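Local coordinates for single-stranded DNA-binding protein (Enterobacter phage Enc34, PDB 5ODK), which probably binds single-stranded DNA through an OB fold, consistent with a role in phage DNA replication, at residues 127-131 with 132-136; 83-87 with 88-92. All blocks are in the same frame, centred on the assembly; numbering follows the deposited sequence.

In the fold
Contacts 1 and 2 both lie at the surface, on opposite sides of the chain's centre, with their own centres about 33 Å apart, and they share no segment. Each is a continuous piece of chain entering a regular element: 127-131 is the loop that runs into helix 132-138, while 83-92 lead from the loop after helix 61-76 to strand 92-94. The chemistry differs accordingly. In contact 1 a serine hydroxyl caps a true helix, and a water joins a helix side chain to the incoming loop. In contact 2 the bonds across the turn are backbone to backbone, a proline carbonyl also takes a water, and the side-chain packing is purely aliphatic.

Contact 1: residues 127-131 with 132-136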
loop_
_atom_site.group_PDB
_atom_site.type_symbol
_atom_site.label_atom_id
_atom_site.label_comp_id
_atom_site.label_asym_id
_atom_site.label_seq_id
_atom_site.Cartn_x
_atom_site.Cartn_y
_atom_site.Cartn_z
ATOM N N GLU A 127 14.681 -3.925 -11.267
ATOM C CA GLU A 127 15.793 -4.636 -10.597
ATOM C C GLU A 127 15.679 -4.465 -9.095
ATOM O O GLU A 127 15.485 -3.345 -8.607
ATOM C CB GLU A 127 17.160 -4.088 -11.034
ATOM C CG GLU A 127 17.371 -4.185 -12.539
ATOM C CD GLU A 127 18.548 -3.372 -13.046
ATOM O OE1 GLU A 127 18.834 -2.325 -12.489
ATOM O OE2 GLU A 127 19.114 -3.754 -14.065
ATOM N N GLU A 128 15.846 -5.572 -8.368
ATOM C CA GLU A 128 15.857 -5.523 -6.913
ATOM C C GLU A 128 17.065 -4.723 -6.407
ATOM O O GLU A 128 18.188 -4.967 -6.804
ATOM C CB GLU A 128 15.868 -6.919 -6.300
ATOM C CG GLU A 128 16.027 -6.934 -4.773
ATOM C CD GLU A 128 14.797 -6.400 -4.008
ATOM O OE1 GLU A 128 13.680 -6.869 -4.267
ATOM O OE2 GLU A 128 14.882 -5.514 -3.100
ATOM N N LEU A 129 16.780 -3.793 -5.519
ATOM C CA LEU A 129 17.789 -3.062 -4.816
ATOM C C LEU A 129 18.112 -3.722 -3.501
ATOM O O LEU A 129 17.288 -4.399 -2.902
ATOM C CB LEU A 129 17.367 -1.624 -4.606
ATOM C CG LEU A 129 17.104 -0.848 -5.893
ATOM C CD1 LEU A 129 16.590 0.548 -5.556
ATOM C CD2 LEU A 129 18.350 -0.775 -6.750
ATOM N N GLU A 130 19.337 -3.504 -3.041
ATOM C CA GLU A 130 19.790 -4.099 -1.781
ATOM C C GLU A 130 20.339 -3.064 -0.810
ATOM O O GLU A 130 20.114 -3.164 0.380
ATOM C CB GLU A 130 20.881 -5.119 -2.045
ATOM C CG GLU A 130 20.483 -6.264 -2.923
ATOM C CD GLU A 130 19.397 -7.154 -2.328
ATOM O OE1 GLU A 130 19.112 -7.071 -1.105
ATOM O OE2 GLU A 130 18.838 -7.969 -3.096
ATOM N N SER A 131 21.134 -2.112 -1.292
ATOM C CA SER A 131 21.740 -1.112 -0.407
ATOM C C SER A 131 20.695 -0.241 0.238
ATOM O O SER A 131 19.894 0.361 -0.468
ATOM C CB SER A 131 22.705 -0.247 -1.229
ATOM O OG SER A 131 22.919 0.990 -0.658
ATOM N N PRO A 132 20.687 -0.136 1.576
ATOM C CA PRO A 132 19.749 0.813 2.174
ATOM C C PRO A 132 19.860 2.246 1.643
ATOM O O PRO A 132 18.839 2.888 1.360
ATOM C CB PRO A 132 20.048 0.716 3.667
ATOM C CG PRO A 132 20.504 -0.717 3.831
ATOM C CD PRO A 132 21.309 -0.995 2.595
ATOM N N ASN A 133 21.086 2.753 1.482
ATOM C CA ASN A 133 21.224 4.115 0.984
ATOM C C ASN A 133 20.646 4.242 -0.431
ATOM O O ASN A 133 20.007 5.246 -0.760
ATOM C CB ASN A 133 22.689 4.586 0.965
ATOM C CG ASN A 133 23.317 4.817 2.347
ATOM O OD1 ASN A 133 24.499 5.170 2.402
ATOM N ND2 ASN A 133 22.576 4.713 3.414
ATOM N N GLU A 134 20.861 3.246 -1.271
ATOM C CA GLU A 134 20.323 3.277 -2.643
ATOM C C GLU A 134 18.799 3.207 -2.630
ATOM O O GLU A 134 18.133 3.914 -3.382
ATOM C CB GLU A 134 20.899 2.184 -3.530
ATOM C CG GLU A 134 22.375 2.274 -3.880
ATOM C CD GLU A 134 22.868 1.058 -4.642
ATOM O OE1 GLU A 134 21.991 0.348 -5.240
ATOM O OE2 GLU A 134 24.139 0.849 -4.699
ATOM N N ILE A 135 18.254 2.361 -1.768
ATOM C CA ILE A 135 16.786 2.258 -1.638
ATOM C C ILE A 135 16.196 3.596 -1.243
ATOM O O ILE A 135 15.198 4.043 -1.817
ATOM C CB ILE A 135 16.455 1.141 -0.643
ATOM C CG1 ILE A 135 16.713 -0.225 -1.289
ATOM C CG2 ILE A 135 15.031 1.231 -0.124
ATOM C CD1 ILE A 135 16.679 -1.384 -0.344
ATOM N N ALA A 136 16.806 4.252 -0.267
ATOM C CA ALA A 136 16.286 5.535 0.190
ATOM C C ALA A 136 16.373 6.610 -0.900
ATOM O O ALA A 136 15.509 7.460 -1.006
ATOM C CB ALA A 136 16.972 5.991 1.472
HETATM O O HOH W 1 21.408 -2.015 -4.302
#
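Ser-131 leads straight into the helix that begins at Pro-132, and its carbonyl makes the first turn's bond: Ile-135 N donates to Ser-131 O at 2.9 Å. The serine sits at the N-cap. With its OG anti to the backbone N (chi1 157°), the hydroxyl swings over the helix start and accepts from Glu-134 N at 3.1 Å, the N-H pointing at it almost straight (165°). This gives Glu-134 N, an amide of the first turn, a side-chain acceptor, the usual work of an N-cap residue. The extended Glu-134 chain lies back alongside the cap, its CG 3.5 Å from Ser-131 OG. Farther out, water 1 donates to Glu-134 OE1 at 2.6 Å and accepts from Glu-130 N at 2.8 Å, tying the helix side chain to the incoming loop. On the loop side, Leu-129 CB rests on Ile-135 CG1 at 3.7 Å, a small apolar patch between loop and helix. Strand 120-122 backs this corner: Leu-129 pairs with Val-121 through the backbone, Glu-128 OE2 accepts from Val-121 N, and Ile-135 seats the helix on Val-121 and Leu-35. Just ahead of the strand, Arg-118 forms salt bridges with both Glu-128 and Glu-130.

Contact 2: residues 83-87 with 88-92; sequences LKVAP and SMLFI
Pro-87 O takes two donors: water 2 at 2.7 Å and, in a longer bond, Leu-90 N at 3.3 Å, which stands well above the carbonyl plane. The same water donates to Ile-92 O at 2.7 Å and so links the turn to the start of the following strand. One residue back, Met-89 N donates to Ala-86 O at 2.9 Å, again from above the carbonyl plane (47° out of it). These two successive i to i+3 bonds make a single turn of 3-10 helix at Pro-87 and Ser-88. On one flank of the turn Val-85 sends CG1, anti to its backbone N (chi1 -180°), against two residues of the second segment: Met-89 CB at 3.7 Å, with the two side chains meeting at about a right angle, and Leu-90 CD2, also at 3.7 Å. The other methyl of Leu-90, CD1, reaches Pro-87 CA at 3.9 Å, so this leucine lies alongside the turn with one branch toward each end of 85-87. Past the turn, Leu-90 packs on Ile-71 of helix 61-76 and on Ile-162 of strand 159-173, Met-89 pairs through its backbone with Ile-162, and Phe-91 enters the core among that helix and strands 108-115, 144-156 and 159-173.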
loop_
_atom_site.group_PDB
_atom_site.type_symbol
_atom_site.label_atom_id
_atom_site.label_comp_id
_atom_site.label_asym_id
_atom_site.label_seq_id
_atom_site.Cartn_x
_atom_site.Cartn_y
_atom_site.Cartn_z
ATOM N N LEU A 83 -14.861 -10.152 12.246
ATOM C CA LEU A 83 -14.408 -8.999 13.001
ATOM C C LEU A 83 -15.129 -7.750 12.488
ATOM O O LEU A 83 -15.207 -7.526 11.279
ATOM C CB LEU A 83 -12.918 -8.806 12.794
ATOM C CG LEU A 83 -12.204 -7.763 13.653
ATOM C CD1 LEU A 83 -12.226 -8.174 15.118
ATOM C CD2 LEU A 83 -10.796 -7.594 13.182
ATOM N N LYS A 84 -15.634 -6.928 13.396
ATOM C CA LYS A 84 -16.215 -5.645 13.021
ATOM C C LYS A 84 -15.131 -4.569 13.172
ATOM O O LYS A 84 -14.497 -4.485 14.217
ATOM C CB LYS A 84 -17.424 -5.315 13.900
ATOM C CG LYS A 84 -18.556 -6.335 13.891
ATOM C CD LYS A 84 -19.753 -5.911 14.759
ATOM C CE LYS A 84 -20.931 -6.842 14.597
ATOM N NZ LYS A 84 -22.148 -6.251 15.228
ATOM N N VAL A 85 -14.936 -3.759 12.132
ATOM C CA VAL A 85 -13.927 -2.701 12.147
ATOM C C VAL A 85 -14.525 -1.401 11.627
ATOM O O VAL A 85 -15.135 -1.381 10.556
ATOM C CB VAL A 85 -12.693 -3.115 11.290
ATOM C CG1 VAL A 85 -11.639 -2.042 11.296
ATOM C CG2 VAL A 85 -12.112 -4.426 11.796
ATOM N N ALA A 86 -14.318 -0.320 12.375
ATOM C CA ALA A 86 -14.828 0.992 11.987
ATOM C C ALA A 86 -13.974 1.529 10.844
ATOM O O ALA A 86 -12.787 1.199 10.752
ATOM C CB ALA A 86 -14.785 1.947 13.160
ATOM N N PRO A 87 -14.551 2.367 9.969
ATOM C CA PRO A 87 -13.723 2.949 8.888
ATOM C C PRO A 87 -12.441 3.652 9.339
ATOM O O PRO A 87 -11.420 3.626 8.630
ATOM C CB PRO A 87 -14.681 3.955 8.232
ATOM C CG PRO A 87 -16.041 3.372 8.476
ATOM C CD PRO A 87 -15.966 2.785 9.854
ATOM N N SER A 88 -12.439 4.246 10.522
ATOM C CA SER A 88 -11.227 4.911 11.025
ATOM C C SER A 88 -10.068 3.981 11.320
ATOM O O SER A 88 -8.963 4.448 11.523
ATOM C CB SER A 88 -11.519 5.707 12.292
ATOM O OG SER A 88 -11.881 4.833 13.344
ATOM N N MET A 89 -10.333 2.676 11.339
ATOM C CA MET A 89 -9.367 1.660 11.694
ATOM C C MET A 89 -9.000 0.781 10.502
ATOM O O MET A 89 -8.426 -0.287 10.674
ATOM C CB MET A 89 -9.935 0.851 12.872
ATOM C CG MET A 89 -10.148 1.712 14.113
ATOM S SD MET A 89 -8.578 2.271 14.804
ATOM C CE MET A 89 -8.285 0.974 16.007
ATOM N N LEU A 90 -9.251 1.290 9.300
ATOM C CA LEU A 90 -8.821 0.630 8.065
ATOM C C LEU A 90 -7.529 1.258 7.532
ATOM O O LEU A 90 -7.251 2.430 7.755
ATOM C CB LEU A 90 -9.916 0.750 6.978
ATOM C CG LEU A 90 -11.284 0.214 7.318
ATOM C CD1 LEU A 90 -12.254 0.505 6.170
ATOM C CD2 LEU A 90 -11.232 -1.252 7.682
ATOM N N PHE A 91 -6.822 0.472 6.729
ATOM C CA PHE A 91 -5.564 0.951 6.129
ATOM C C PHE A 91 -5.769 1.958 5.002
ATOM O O PHE A 91 -4.783 2.501 4.502
ATOM C CB PHE A 91 -4.715 -0.227 5.614
ATOM C CG PHE A 91 -5.316 -1.012 4.468
ATOM C CD1 PHE A 91 -5.196 -0.570 3.176
ATOM C CD2 PHE A 91 -5.969 -2.222 4.693
ATOM C CE1 PHE A 91 -5.713 -1.292 2.120
ATOM C CE2 PHE A 91 -6.482 -2.955 3.644
ATOM C CZ PHE A 91 -6.325 -2.499 2.345
ATOM N N ILE A 92 -7.017 2.140 4.545
ATOM C CA ILE A 92 -7.314 3.060 3.441
ATOM C C ILE A 92 -8.241 4.137 3.984
ATOM O O ILE A 92 -9.224 3.829 4.646
ATOM C CB ILE A 92 -7.882 2.347 2.217
ATOM C CG1 ILE A 92 -8.113 3.328 1.053
ATOM C CG2 ILE A 92 -9.143 1.540 2.533
ATOM C CD1 ILE A 92 -8.353 2.661 -0.296
HETATM O O HOH W 2 -11.476 4.458 6.081
#